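BtGH115A (Bacteroides thetaiotaomicron, PDB 5BY3) acts as a family GH115 4-O-methyl-alpha-glucuronidase with specificity for decorated arabinogalactans. Local coordinates at residues D368-I373 against H401-L406; S395-P400 against K618-P623; H494-K497 against G502-R505. All blocks are in the same frame, centred on the assembly; numbering follows the deposited sequence.

Interaction 1 (D368-I373 against H401-L406). With NI (nickel (II) ion), chain C.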
ATOM      1  N   ASP A 368      -3.711   1.272 -10.949  1.00 37.61           N
ATOM      2  CA  ASP A 368      -4.608   0.423 -11.733  1.00 32.54           C
ATOM      3  C   ASP A 368      -5.040  -0.810 -10.922  1.00 35.47           C
ATOM      4  O   ASP A 368      -5.382  -1.851 -11.473  1.00 34.63           O
ATOM      5  CB  ASP A 368      -3.901   0.015 -13.026  1.00 32.33           C
ATOM      6  CG  ASP A 368      -2.629  -0.855 -12.788  1.00 38.60           C
ATOM      7  OD1 ASP A 368      -2.173  -1.044 -11.631  1.00 36.98           O
ATOM      8  OD2 ASP A 368      -2.086  -1.375 -13.790  1.00 42.11           O
ATOM      9  N   ASN A 369      -4.975  -0.669  -9.605  1.00 36.41           N
ATOM     10  CA  ASN A 369      -5.316  -1.694  -8.647  1.00 39.61           C
ATOM     11  C   ASN A 369      -4.220  -2.723  -8.434  1.00 40.68           C
ATOM     12  O   ASN A 369      -4.328  -3.539  -7.510  1.00 40.92           O
ATOM     13  CB  ASN A 369      -6.658  -2.384  -8.986  1.00 43.72           C
ATOM     14  CG  ASN A 369      -7.756  -1.397  -9.386  1.00 46.38           C
ATOM     15  OD1 ASN A 369      -8.343  -1.515 -10.478  1.00 52.87           O
ATOM     16  ND2 ASN A 369      -8.038  -0.436  -8.521  1.00 40.66           N
ATOM     17  N   TYR A 370      -3.188  -2.704  -9.287  1.00 39.00           N
ATOM     18  CA  TYR A 370      -2.052  -3.606  -9.135  1.00 31.91           C
ATOM     19  C   TYR A 370      -0.756  -2.835  -8.919  1.00 35.23           C
ATOM     20  O   TYR A 370       0.347  -3.333  -9.208  1.00 38.69           O
ATOM     21  CB  TYR A 370      -2.022  -4.626 -10.266  1.00 33.21           C
ATOM     22  CG  TYR A 370      -3.297  -5.483 -10.341  1.00 38.84           C
ATOM     23  CD1 TYR A 370      -4.513  -4.949 -10.768  1.00 39.61           C
ATOM     24  CD2 TYR A 370      -3.289  -6.845  -9.961  1.00 43.67           C
ATOM     25  CE1 TYR A 370      -5.665  -5.730 -10.814  1.00 44.09           C
ATOM     26  CE2 TYR A 370      -4.448  -7.640 -10.003  1.00 39.22           C
ATOM     27  CZ  TYR A 370      -5.621  -7.081 -10.424  1.00 39.41           C
ATOM     28  OH  TYR A 370      -6.755  -7.835 -10.461  1.00 39.57           O
ATOM     29  N   GLY A 371      -0.882  -1.633  -8.347  1.00 33.03           N
ATOM     30  CA  GLY A 371       0.278  -0.853  -7.909  1.00 34.01           C
ATOM     31  C   GLY A 371       1.030  -0.105  -9.011  1.00 39.32           C
ATOM     32  O   GLY A 371       2.189   0.324  -8.813  1.00 36.17           O
ATOM     33  N   TYR A 372       0.378   0.038 -10.174  1.00 34.03           N
ATOM     34  CA  TYR A 372       0.858   0.906 -11.263  1.00 34.08           C
ATOM     35  C   TYR A 372       0.003   2.145 -11.442  1.00 34.74           C
ATOM     36  O   TYR A 372      -1.147   2.076 -11.918  1.00 36.85           O
ATOM     37  CB  TYR A 372       0.936   0.139 -12.577  1.00 33.52           C
ATOM     38  CG  TYR A 372       1.838  -1.072 -12.491  1.00 36.50           C
ATOM     39  CD1 TYR A 372       3.244  -0.938 -12.516  1.00 33.62           C
ATOM     40  CD2 TYR A 372       1.289  -2.366 -12.341  1.00 34.01           C
ATOM     41  CE1 TYR A 372       4.082  -2.060 -12.449  1.00 29.77           C
ATOM     42  CE2 TYR A 372       2.116  -3.475 -12.251  1.00 32.90           C
ATOM     43  CZ  TYR A 372       3.499  -3.323 -12.303  1.00 32.83           C
ATOM     44  OH  TYR A 372       4.275  -4.454 -12.253  1.00 32.39           O
ATOM     45  N   ILE A 373       0.568   3.279 -11.042  1.00 38.64           N
ATOM     46  CA  ILE A 373      -0.119   4.598 -11.118  1.00 37.89           C
ATOM     47  C   ILE A 373      -0.546   4.951 -12.554  1.00 39.24           C
ATOM     48  O   ILE A 373       0.299   4.971 -13.465  1.00 36.19           O
ATOM     49  CB  ILE A 373       0.745   5.700 -10.454  1.00 35.56           C
ATOM     50  CG1 ILE A 373       0.869   5.366  -8.969  1.00 36.35           C
ATOM     51  CG2 ILE A 373       0.114   7.081 -10.622  1.00 37.65           C
ATOM     52  CD1 ILE A 373       1.882   6.182  -8.181  1.00 37.58           C
ATOM     53  N   HIS A 401      -7.914 -10.520 -11.427  1.00 37.28           N
ATOM     54  CA  HIS A 401      -8.089 -11.438 -10.261  1.00 34.96           C
ATOM     55  C   HIS A 401      -7.884 -10.701  -8.915  1.00 33.95           C
ATOM     56  O   HIS A 401      -6.978  -9.894  -8.820  1.00 32.15           O
ATOM     57  CB  HIS A 401      -7.142 -12.654 -10.391  1.00 35.60           C
ATOM     58  CG  HIS A 401      -7.498 -13.779  -9.489  1.00 35.98           C
ATOM     59  ND1 HIS A 401      -7.336 -13.707  -8.120  1.00 33.55           N
ATOM     60  CD2 HIS A 401      -8.058 -14.988  -9.746  1.00 35.66           C
ATOM     61  CE1 HIS A 401      -7.788 -14.827  -7.574  1.00 35.57           C
ATOM     62  NE2 HIS A 401      -8.226 -15.621  -8.540  1.00 35.88           N
ATOM     63  N   ASP A 402      -8.679 -11.003  -7.882  1.00 36.89           N
ATOM     64  CA  ASP A 402      -8.443 -10.450  -6.516  1.00 36.62           C
ATOM     65  C   ASP A 402      -7.067 -10.872  -5.979  1.00 38.66           C
ATOM     66  O   ASP A 402      -6.639 -12.017  -6.186  1.00 31.94           O
ATOM     67  CB  ASP A 402      -9.409 -10.941  -5.433  1.00 38.81           C
ATOM     68  CG  ASP A 402     -10.902 -11.015  -5.851  1.00 45.85           C
ATOM     69  OD1 ASP A 402     -11.287 -10.697  -7.010  1.00 39.47           O
ATOM     70  OD2 ASP A 402     -11.696 -11.455  -4.948  1.00 43.88           O
ATOM     71  N   HIS A 403      -6.382  -9.932  -5.311  1.00 36.27           N
ATOM     72  CA  HIS A 403      -5.350 -10.281  -4.367  1.00 32.28           C
ATOM     73  C   HIS A 403      -5.779  -9.833  -2.993  1.00 32.03           C
ATOM     74  O   HIS A 403      -5.585  -8.671  -2.619  1.00 32.83           O
ATOM     75  CB  HIS A 403      -3.970  -9.744  -4.762  1.00 31.47           C
ATOM     76  CG  HIS A 403      -3.943  -8.309  -5.206  1.00 33.50           C
ATOM     77  ND1 HIS A 403      -4.471  -7.891  -6.417  1.00 33.78           N
ATOM     78  CD2 HIS A 403      -3.405  -7.203  -4.622  1.00 30.81           C
ATOM     79  CE1 HIS A 403      -4.254  -6.590  -6.554  1.00 34.99           C
ATOM     80  NE2 HIS A 403      -3.641  -6.144  -5.465  1.00 30.75           N
ATOM     81  N   LEU A 404      -6.404 -10.744  -2.243  1.00 33.41           N
ATOM     82  CA  LEU A 404      -6.966 -10.389  -0.920  1.00 37.81           C
ATOM     83  C   LEU A 404      -6.492 -11.238   0.233  1.00 36.79           C
ATOM     84  O   LEU A 404      -6.846 -10.960   1.391  1.00 34.88           O
ATOM     85  CB  LEU A 404      -8.493 -10.503  -0.950  1.00 43.50           C
ATOM     86  CG  LEU A 404      -9.330  -9.581  -1.824  1.00 44.29           C
ATOM     87  CD1 LEU A 404     -10.771 -10.028  -1.742  1.00 46.98           C
ATOM     88  CD2 LEU A 404      -9.187  -8.170  -1.293  1.00 45.63           C
ATOM     89  N   TRP A 405      -5.736 -12.297  -0.056  1.00 34.06           N
ATOM     90  CA  TRP A 405      -5.392 -13.203   1.022  1.00 35.55           C
ATOM     91  C   TRP A 405      -4.115 -12.799   1.748  1.00 36.52           C
ATOM     92  O   TRP A 405      -4.155 -12.477   2.949  1.00 34.02           O
ATOM     93  CB  TRP A 405      -5.371 -14.608   0.521  1.00 37.17           C
ATOM     94  CG  TRP A 405      -4.834 -15.630   1.459  1.00 41.08           C
ATOM     95  CD1 TRP A 405      -5.020 -15.720   2.820  1.00 40.78           C
ATOM     96  CD2 TRP A 405      -4.064 -16.766   1.081  1.00 37.44           C
ATOM     97  NE1 TRP A 405      -4.396 -16.844   3.302  1.00 39.93           N
ATOM     98  CE2 TRP A 405      -3.813 -17.510   2.253  1.00 39.19           C
ATOM     99  CE3 TRP A 405      -3.548 -17.223  -0.144  1.00 35.83           C
ATOM    100  CZ2 TRP A 405      -3.044 -18.681   2.243  1.00 39.08           C
ATOM    101  CZ3 TRP A 405      -2.788 -18.392  -0.158  1.00 34.44           C
ATOM    102  CH2 TRP A 405      -2.529 -19.094   1.036  1.00 34.73           C
ATOM    103  N   LEU A 406      -3.014 -12.795   0.994  1.00 33.45           N
ATOM    104  CA  LEU A 406      -1.712 -12.379   1.451  1.00 33.28           C
ATOM    105  C   LEU A 406      -1.294 -11.067   0.760  1.00 35.36           C
ATOM    106  O   LEU A 406      -1.852 -10.667  -0.268  1.00 36.25           O
ATOM    107  CB  LEU A 406      -0.690 -13.480   1.161  1.00 35.24           C
ATOM    108  CG  LEU A 406      -0.984 -14.821   1.865  1.00 40.17           C
ATOM    109  CD1 LEU A 406      -0.038 -15.914   1.360  1.00 37.35           C
ATOM    110  CD2 LEU A 406      -0.917 -14.669   3.388  1.00 35.22           C
TER
HETATM  111 NI    NI C 802      -7.318  -9.406   3.121  1.00 63.57          NI
HETATM  112  O   HOH W   1      -9.327 -10.863   2.965  1.00 47.76           O
HETATM  113  O   HOH W   2      -5.822  -7.721   4.274  1.00 34.72           O
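Y370 and H403 lie on loop backbones that never pair, their CA atoms 8.8 Å apart, so side chains and carbonyl groups bridge the interval. With CG beside the backbone N and anti to the carbonyl carbon (chi1 -59°), the Y370 ring spans the gap to 401-406. Its OH donates to H401 O at 2.6 Å, reaching that oxygen from above the carbonyl plane and not along a lone pair. R399 O makes a second, weak hydrogen bond with the same hydroxyl. H403 CE1 sits over one face of the Y370 ring, offset toward the rim, 3.6 Å from Y370 CD2. The two rings meet obliquely, their planes 49° apart. The edge of the imidazole faces back to 368-373, where N369 O lies in its plane, 3.2 Å from H403 CE1. An Asx turn shapes the tyrosine's own loop: D368 OD1 accepts from Y370 N at 3.0 Å and from Y372 N at 3.1 Å, through opposite faces of the carboxylate. Just past H403, L404 O binds nickel at 2.4 Å, with D436 and two waters completing the observed ligands. Loops 368-373 and 401-406 follow the neighbouring parallel strands 362-366 and 388-393, an arrangement characteristic of the C-terminal face of a TIM barrel, where active sites of this fold are found.

Interaction 2 (S395-P400 against K618-P623)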
ATOM      1  N   SER A 395      -3.967  -4.185  -1.849  1.00 40.93           N
ATOM      2  CA  SER A 395      -5.020  -5.204  -1.768  1.00 41.95           C
ATOM      3  C   SER A 395      -6.154  -4.865  -2.764  1.00 39.18           C
ATOM      4  O   SER A 395      -6.423  -3.702  -3.025  1.00 34.51           O
ATOM      5  CB  SER A 395      -5.528  -5.310  -0.329  1.00 37.63           C
ATOM      6  OG  SER A 395      -6.626  -6.185  -0.264  1.00 45.47           O
ATOM      7  N   TYR A 396      -6.801  -5.868  -3.341  1.00 35.81           N
ATOM      8  CA  TYR A 396      -7.839  -5.545  -4.298  1.00 36.27           C
ATOM      9  C   TYR A 396      -8.822  -6.651  -4.563  1.00 35.02           C
ATOM     10  O   TYR A 396      -8.471  -7.834  -4.532  1.00 37.55           O
ATOM     11  CB  TYR A 396      -7.187  -5.110  -5.607  1.00 35.82           C
ATOM     12  CG  TYR A 396      -8.113  -4.755  -6.714  1.00 35.91           C
ATOM     13  CD1 TYR A 396      -8.900  -3.623  -6.637  1.00 35.97           C
ATOM     14  CD2 TYR A 396      -8.184  -5.542  -7.865  1.00 38.38           C
ATOM     15  CE1 TYR A 396      -9.772  -3.277  -7.667  1.00 35.07           C
ATOM     16  CE2 TYR A 396      -9.019  -5.185  -8.922  1.00 41.51           C
ATOM     17  CZ  TYR A 396      -9.825  -4.051  -8.808  1.00 40.96           C
ATOM     18  OH  TYR A 396     -10.644  -3.660  -9.843  1.00 39.17           O
ATOM     19  N   TRP A 397     -10.051  -6.252  -4.858  1.00 37.73           N
ATOM     20  CA  TRP A 397     -11.083  -7.184  -5.359  1.00 39.66           C
ATOM     21  C   TRP A 397     -11.449  -6.704  -6.749  1.00 36.68           C
ATOM     22  O   TRP A 397     -11.907  -5.584  -6.896  1.00 40.07           O
ATOM     23  CB  TRP A 397     -12.295  -7.178  -4.403  1.00 37.57           C
ATOM     24  CG  TRP A 397     -13.640  -7.674  -4.948  1.00 38.60           C
ATOM     25  CD1 TRP A 397     -13.936  -8.092  -6.231  1.00 38.19           C
ATOM     26  CD2 TRP A 397     -14.851  -7.778  -4.220  1.00 37.71           C
ATOM     27  NE1 TRP A 397     -15.243  -8.460  -6.334  1.00 38.20           N
ATOM     28  CE2 TRP A 397     -15.847  -8.266  -5.126  1.00 38.95           C
ATOM     29  CE3 TRP A 397     -15.210  -7.510  -2.883  1.00 42.09           C
ATOM     30  CZ2 TRP A 397     -17.176  -8.507  -4.735  1.00 41.57           C
ATOM     31  CZ3 TRP A 397     -16.558  -7.742  -2.480  1.00 46.29           C
ATOM     32  CH2 TRP A 397     -17.520  -8.242  -3.410  1.00 47.45           C
ATOM     33  N   GLY A 398     -11.219  -7.531  -7.767  1.00 36.98           N
ATOM     34  CA  GLY A 398     -11.526  -7.152  -9.139  1.00 34.16           C
ATOM     35  C   GLY A 398     -10.788  -7.952 -10.175  1.00 38.56           C
ATOM     36  O   GLY A 398     -10.207  -8.977  -9.846  1.00 38.87           O
ATOM     37  N   ARG A 399     -10.846  -7.472 -11.424  1.00 35.34           N
ATOM     38  CA  ARG A 399     -10.279  -8.103 -12.597  1.00 38.17           C
ATOM     39  C   ARG A 399      -8.843  -7.618 -12.826  1.00 36.37           C
ATOM     40  O   ARG A 399      -8.531  -6.481 -12.484  1.00 31.59           O
ATOM     41  CB  ARG A 399     -11.077  -7.698 -13.845  1.00 41.60           C
ATOM     42  CG  ARG A 399     -10.892  -6.217 -14.226  1.00 43.23           C
ATOM     43  CD  ARG A 399     -11.792  -5.822 -15.363  1.00 43.68           C
ATOM     44  NE  ARG A 399     -13.165  -5.827 -14.890  1.00 47.86           N
ATOM     45  CZ  ARG A 399     -14.234  -5.584 -15.637  1.00 50.91           C
ATOM     46  NH1 ARG A 399     -14.143  -5.299 -16.940  1.00 46.63           N
ATOM     47  NH2 ARG A 399     -15.402  -5.620 -15.050  1.00 49.72           N
ATOM     48  N   PRO A 400      -7.984  -8.444 -13.430  1.00 35.72           N
ATOM     49  CA  PRO A 400      -8.271  -9.857 -13.809  1.00 34.36           C
ATOM     50  C   PRO A 400      -8.398 -10.857 -12.631  1.00 38.45           C
ATOM     51  O   PRO A 400      -8.922 -11.953 -12.822  1.00 39.90           O
ATOM     52  CB  PRO A 400      -7.061 -10.210 -14.668  1.00 35.64           C
ATOM     53  CG  PRO A 400      -5.949  -9.405 -14.036  1.00 37.08           C
ATOM     54  CD  PRO A 400      -6.573  -8.082 -13.673  1.00 35.81           C
ATOM     55  N   LYS A 618      -9.799 -18.588   2.189  1.00 40.70           N
ATOM     56  CA  LYS A 618     -10.737 -18.647   1.042  1.00 44.35           C
ATOM     57  C   LYS A 618     -11.524 -17.342   0.839  1.00 45.13           C
ATOM     58  O   LYS A 618     -12.734 -17.408   0.586  1.00 45.48           O
ATOM     59  CB  LYS A 618     -11.722 -19.834   1.146  1.00 44.79           C
ATOM     60  CG  LYS A 618     -11.135 -21.089   1.797  1.00 51.48           C
ATOM     61  CD  LYS A 618     -12.070 -22.298   1.712  1.00 51.13           C
ATOM     62  CE  LYS A 618     -11.775 -23.126   0.468  1.00 48.29           C
ATOM     63  NZ  LYS A 618     -12.633 -24.326   0.446  1.00 54.27           N
ATOM     64  N   PRO A 619     -10.844 -16.155   0.902  1.00 48.82           N
ATOM     65  CA  PRO A 619     -11.587 -14.881   0.790  1.00 44.61           C
ATOM     66  C   PRO A 619     -12.399 -14.825  -0.495  1.00 43.09           C
ATOM     67  O   PRO A 619     -11.908 -15.194  -1.561  1.00 38.93           O
ATOM     68  CB  PRO A 619     -10.476 -13.828   0.754  1.00 50.59           C
ATOM     69  CG  PRO A 619      -9.262 -14.552   0.260  1.00 51.69           C
ATOM     70  CD  PRO A 619      -9.381 -15.922   0.827  1.00 46.06           C
ATOM     71  N   ARG A 620     -13.657 -14.430  -0.352  1.00 45.52           N
ATOM     72  CA  ARG A 620     -14.635 -14.390  -1.428  1.00 45.25           C
ATOM     73  C   ARG A 620     -14.917 -15.766  -2.102  1.00 44.00           C
ATOM     74  O   ARG A 620     -15.545 -15.815  -3.139  1.00 43.74           O
ATOM     75  CB  ARG A 620     -14.236 -13.283  -2.422  1.00 43.18           C
ATOM     76  CG  ARG A 620     -15.389 -12.546  -3.087  1.00 45.72           C
ATOM     77  CD  ARG A 620     -14.873 -11.525  -4.094  1.00 42.19           C
ATOM     78  NE  ARG A 620     -15.617 -11.642  -5.335  1.00 50.10           N
ATOM     79  CZ  ARG A 620     -15.099 -11.563  -6.551  1.00 56.56           C
ATOM     80  NH1 ARG A 620     -13.816 -11.335  -6.743  1.00 55.97           N
ATOM     81  NH2 ARG A 620     -15.890 -11.681  -7.596  1.00 68.11           N
ATOM     82  N   LYS A 621     -14.449 -16.867  -1.508  1.00 42.69           N
ATOM     83  CA  LYS A 621     -14.712 -18.243  -2.002  1.00 45.28           C
ATOM     84  C   LYS A 621     -14.378 -18.427  -3.481  1.00 42.97           C
ATOM     85  O   LYS A 621     -15.099 -19.121  -4.234  1.00 43.57           O
ATOM     86  CB  LYS A 621     -16.161 -18.720  -1.747  1.00 46.71           C
ATOM     87  CG  LYS A 621     -16.862 -18.172  -0.518  1.00 49.32           C
ATOM     88  CD  LYS A 621     -16.589 -19.020   0.707  1.00 65.51           C
ATOM     89  CE  LYS A 621     -17.401 -18.470   1.883  1.00 80.77           C
ATOM     90  NZ  LYS A 621     -17.629 -19.476   2.960  1.00 75.67           N
ATOM     91  N   LEU A 622     -13.276 -17.819  -3.894  1.00 41.17           N
ATOM     92  CA  LEU A 622     -12.819 -17.935  -5.278  1.00 40.78           C
ATOM     93  C   LEU A 622     -12.345 -19.336  -5.524  1.00 43.58           C
ATOM     94  O   LEU A 622     -11.777 -19.954  -4.608  1.00 45.91           O
ATOM     95  CB  LEU A 622     -11.744 -16.893  -5.633  1.00 37.91           C
ATOM     96  CG  LEU A 622     -12.170 -15.419  -5.517  1.00 42.91           C
ATOM     97  CD1 LEU A 622     -11.240 -14.538  -6.334  1.00 42.55           C
ATOM     98  CD2 LEU A 622     -13.632 -15.147  -5.925  1.00 40.73           C
ATOM     99  N   PRO A 623     -12.591 -19.866  -6.747  1.00 48.00           N
ATOM    100  CA  PRO A 623     -12.261 -21.270  -7.053  1.00 49.81           C
ATOM    101  C   PRO A 623     -10.799 -21.629  -6.722  1.00 51.06           C
ATOM    102  O   PRO A 623     -10.534 -22.693  -6.109  1.00 47.41           O
ATOM    103  CB  PRO A 623     -12.524 -21.369  -8.568  1.00 47.85           C
ATOM    104  CG  PRO A 623     -13.524 -20.325  -8.833  1.00 47.58           C
ATOM    105  CD  PRO A 623     -13.154 -19.183  -7.928  1.00 44.58           C
TER
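A cation-pi stack between W397 and R620 forms this surface contact, joining the loop after barrel strand 388-393 to the loop that follows helix 587-603. The evidence is geometric: the guanidinium lies flat on the indole, their planes 16° apart and their centres separated by 3.7 Å. Closest is R620 CZ, 3.1 Å from W397 NE1; the nitrogens stacked here are all donors, so the pair is held by faces and not by a hydrogen bond. R620 CD adds a CH-pi contact, 3.7 Å from the centroid of the five-membered ring of W397. A bend at chi3 (133°) lets the arginine place both methylene and guanidinium on that one indole face. Behind the cation, L622 CD2 lies over the rim of the opposite face, while salt bridges to D402 and E506 take up NH1 and NH2. Replacing W397 by an alanine is likely to bare one face of the guanidinium, leaving R620 to its carboxylates and L622. The indole also meets H216, and the nearest W397 side-chain atom is about 9 Å from the bound nickel. This is a planar arginine-tryptophan cation-pi stack at the C-terminal rim of the TIM barrel, joining it to the loop before strand 646-647.

Interaction 3 (H494-K497 against G502-R505)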
ATOM      1  N   HIS A 494       5.969 -11.634  -7.112  1.00 34.46           N
ATOM      2  CA  HIS A 494       5.954 -10.682  -8.227  1.00 33.85           C
ATOM      3  C   HIS A 494       5.775 -11.458  -9.528  1.00 35.20           C
ATOM      4  O   HIS A 494       5.045 -11.049 -10.432  1.00 38.72           O
ATOM      5  CB  HIS A 494       7.277  -9.907  -8.210  1.00 34.80           C
ATOM      6  CG  HIS A 494       7.398  -8.813  -9.230  1.00 36.33           C
ATOM      7  ND1 HIS A 494       6.882  -7.548  -9.033  1.00 36.73           N
ATOM      8  CD2 HIS A 494       8.061  -8.764 -10.417  1.00 38.92           C
ATOM      9  CE1 HIS A 494       7.187  -6.780 -10.072  1.00 35.97           C
ATOM     10  NE2 HIS A 494       7.914  -7.486 -10.921  1.00 33.77           N
ATOM     11  N   ILE A 495       6.428 -12.600  -9.609  1.00 36.64           N
ATOM     12  CA  ILE A 495       6.348 -13.466 -10.771  1.00 34.71           C
ATOM     13  C   ILE A 495       4.925 -14.002 -10.922  1.00 36.29           C
ATOM     14  O   ILE A 495       4.372 -14.044 -12.010  1.00 40.07           O
ATOM     15  CB  ILE A 495       7.425 -14.567 -10.658  1.00 33.18           C
ATOM     16  CG1 ILE A 495       8.802 -13.893 -10.904  1.00 34.78           C
ATOM     17  CG2 ILE A 495       7.190 -15.710 -11.643  1.00 31.28           C
ATOM     18  CD1 ILE A 495      10.035 -14.739 -10.693  1.00 29.35           C
ATOM     19  N   ARG A 496       4.328 -14.375  -9.806  1.00 40.51           N
ATOM     20  CA  ARG A 496       2.961 -14.808  -9.781  1.00 39.30           C
ATOM     21  C   ARG A 496       2.589 -14.908  -8.324  1.00 38.94           C
ATOM     22  O   ARG A 496       3.192 -15.664  -7.566  1.00 38.56           O
ATOM     23  CB  ARG A 496       2.817 -16.148 -10.462  1.00 39.58           C
ATOM     24  CG  ARG A 496       1.384 -16.419 -10.843  1.00 47.50           C
ATOM     25  CD  ARG A 496       1.134 -16.044 -12.291  1.00 55.07           C
ATOM     26  NE  ARG A 496      -0.280 -16.241 -12.625  1.00 59.32           N
ATOM     27  CZ  ARG A 496      -0.834 -15.944 -13.800  1.00 53.91           C
ATOM     28  NH1 ARG A 496      -0.091 -15.418 -14.776  1.00 43.60           N
ATOM     29  NH2 ARG A 496      -2.140 -16.151 -13.973  1.00 45.14           N
ATOM     30  N   LYS A 497       1.639 -14.075  -7.934  1.00 40.07           N
ATOM     31  CA  LYS A 497       1.063 -14.062  -6.600  1.00 38.96           C
ATOM     32  C   LYS A 497       0.426 -15.412  -6.261  1.00 38.72           C
ATOM     33  O   LYS A 497      -0.031 -16.129  -7.158  1.00 41.39           O
ATOM     34  CB  LYS A 497       0.012 -12.972  -6.529  1.00 38.91           C
ATOM     35  CG  LYS A 497       0.582 -11.561  -6.522  1.00 40.63           C
ATOM     36  CD  LYS A 497      -0.443 -10.475  -6.209  1.00 35.32           C
ATOM     37  CE  LYS A 497       0.160  -9.280  -5.447  1.00 43.75           C
ATOM     38  NZ  LYS A 497       1.074  -8.367  -6.204  1.00 41.75           N
ATOM     39  N   GLY A 502      -3.690 -20.288  -9.889  1.00 40.44           N
ATOM     40  CA  GLY A 502      -4.659 -21.088 -10.628  1.00 37.89           C
ATOM     41  C   GLY A 502      -4.781 -20.722 -12.099  1.00 39.72           C
ATOM     42  O   GLY A 502      -5.416 -21.466 -12.875  1.00 41.61           O
ATOM     43  N   ASN A 503      -4.183 -19.586 -12.502  1.00 35.51           N
ATOM     44  CA  ASN A 503      -4.356 -19.050 -13.863  1.00 38.51           C
ATOM     45  C   ASN A 503      -5.860 -18.910 -14.200  1.00 39.73           C
ATOM     46  O   ASN A 503      -6.316 -19.322 -15.262  1.00 42.25           O
ATOM     47  CB  ASN A 503      -3.609 -19.943 -14.909  1.00 36.67           C
ATOM     48  CG  ASN A 503      -3.382 -19.242 -16.266  1.00 42.85           C
ATOM     49  OD1 ASN A 503      -3.449 -18.004 -16.377  1.00 43.37           O
ATOM     50  ND2 ASN A 503      -3.106 -20.043 -17.305  1.00 38.29           N
ATOM     51  N   THR A 504      -6.640 -18.388 -13.263  1.00 38.87           N
ATOM     52  CA  THR A 504      -8.076 -18.187 -13.465  1.00 36.33           C
ATOM     53  C   THR A 504      -8.319 -16.673 -13.578  1.00 39.99           C
ATOM     54  O   THR A 504      -7.424 -15.871 -13.344  1.00 38.76           O
ATOM     55  CB  THR A 504      -8.912 -18.730 -12.268  1.00 37.23           C
ATOM     56  OG1 THR A 504      -8.422 -18.172 -11.056  1.00 38.67           O
ATOM     57  CG2 THR A 504      -8.858 -20.244 -12.151  1.00 35.76           C
ATOM     58  N   ARG A 505      -9.523 -16.272 -13.955  1.00 45.87           N
ATOM     59  CA  ARG A 505      -9.895 -14.860 -13.943  1.00 43.46           C
ATOM     60  C   ARG A 505     -11.192 -14.626 -13.196  1.00 43.94           C
ATOM     61  O   ARG A 505     -11.998 -15.556 -12.995  1.00 44.32           O
ATOM     62  CB  ARG A 505      -9.885 -14.259 -15.361  1.00 42.35           C
ATOM     63  CG  ARG A 505      -8.597 -13.500 -15.582  1.00 42.52           C
ATOM     64  CD  ARG A 505      -7.860 -13.855 -16.841  1.00 47.00           C
ATOM     65  NE  ARG A 505      -8.430 -13.135 -17.964  1.00 60.04           N
ATOM     66  CZ  ARG A 505      -7.762 -12.743 -19.050  1.00 63.53           C
ATOM     67  NH1 ARG A 505      -6.451 -12.965 -19.175  1.00 72.81           N
ATOM     68  NH2 ARG A 505      -8.416 -12.108 -20.000  1.00 54.33           N
TER
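R496 lays the end of its guanidinium against N503, NH2 reaching the asparagine's backbone and side chain together. The setting is the turn that follows helix 476-495: R496 is the first residue to leave helical backbone angles, and the chain doubles back over a few residues to bring N503 opposite it. The CA atoms of R496 and N503 remain 9.4 Å apart, so the long arginine side chain does the bridging, and the contact buries only 78 Å² in all. CG of R496 stands anti to the backbone N (chi1 -162°), and a bend at chi2 (96°) then directs an otherwise extended chain at 502-505.

The main polar hold on the arginine comes from between the segments, where R496 NE donates to F500 O. That bond ties the side chain to the turn it spans and helps to set the direction from which NH2 meets N503. L737 of helix 730-738 and the loop residues M501 and L519 pack against R496, which helps to bury it. N503 is likewise held from outside, ND2 donating to D518 O, which leaves OD1 on the arginine's side. Its backbone lies in the left-handed region, with positive phi. On either side of it in sequence, the backbones of G502 and R505 pair with K517 and Y513, while the R505 guanidinium makes salt bridges to E730 and E734. The turn is thereby joined both to the following loop and to helix 730-738.

Guanidinium and amide planes stand 87° apart, almost perpendicular. At the crossing, R496 NH2 lies 3.3 Å from N503 OD1, and N503 CA comes within 3.7 Å of the same R496 NH2.

In the fold
Interaction 1 is the fully buried one, interaction 3 is partly buried, and interaction 2 lies at the surface. Interactions 1 and 2 share the long loop between strand 388-393 and helix 411-423, and their segments alternate along the chain; D402 of interaction 1 joins them through its salt bridge to R620. Interaction 3, nested in sequence inside the loop that interaction 2 closes, belongs to the turn after helix 476-495 and touches the others by packing, T504 on H401 and R505 on P400. Chemistry follows place: a tyrosine hydroxyl meeting a carbonyl inside, a guanidinium on indole outside, and a guanidinium crossing an amide between.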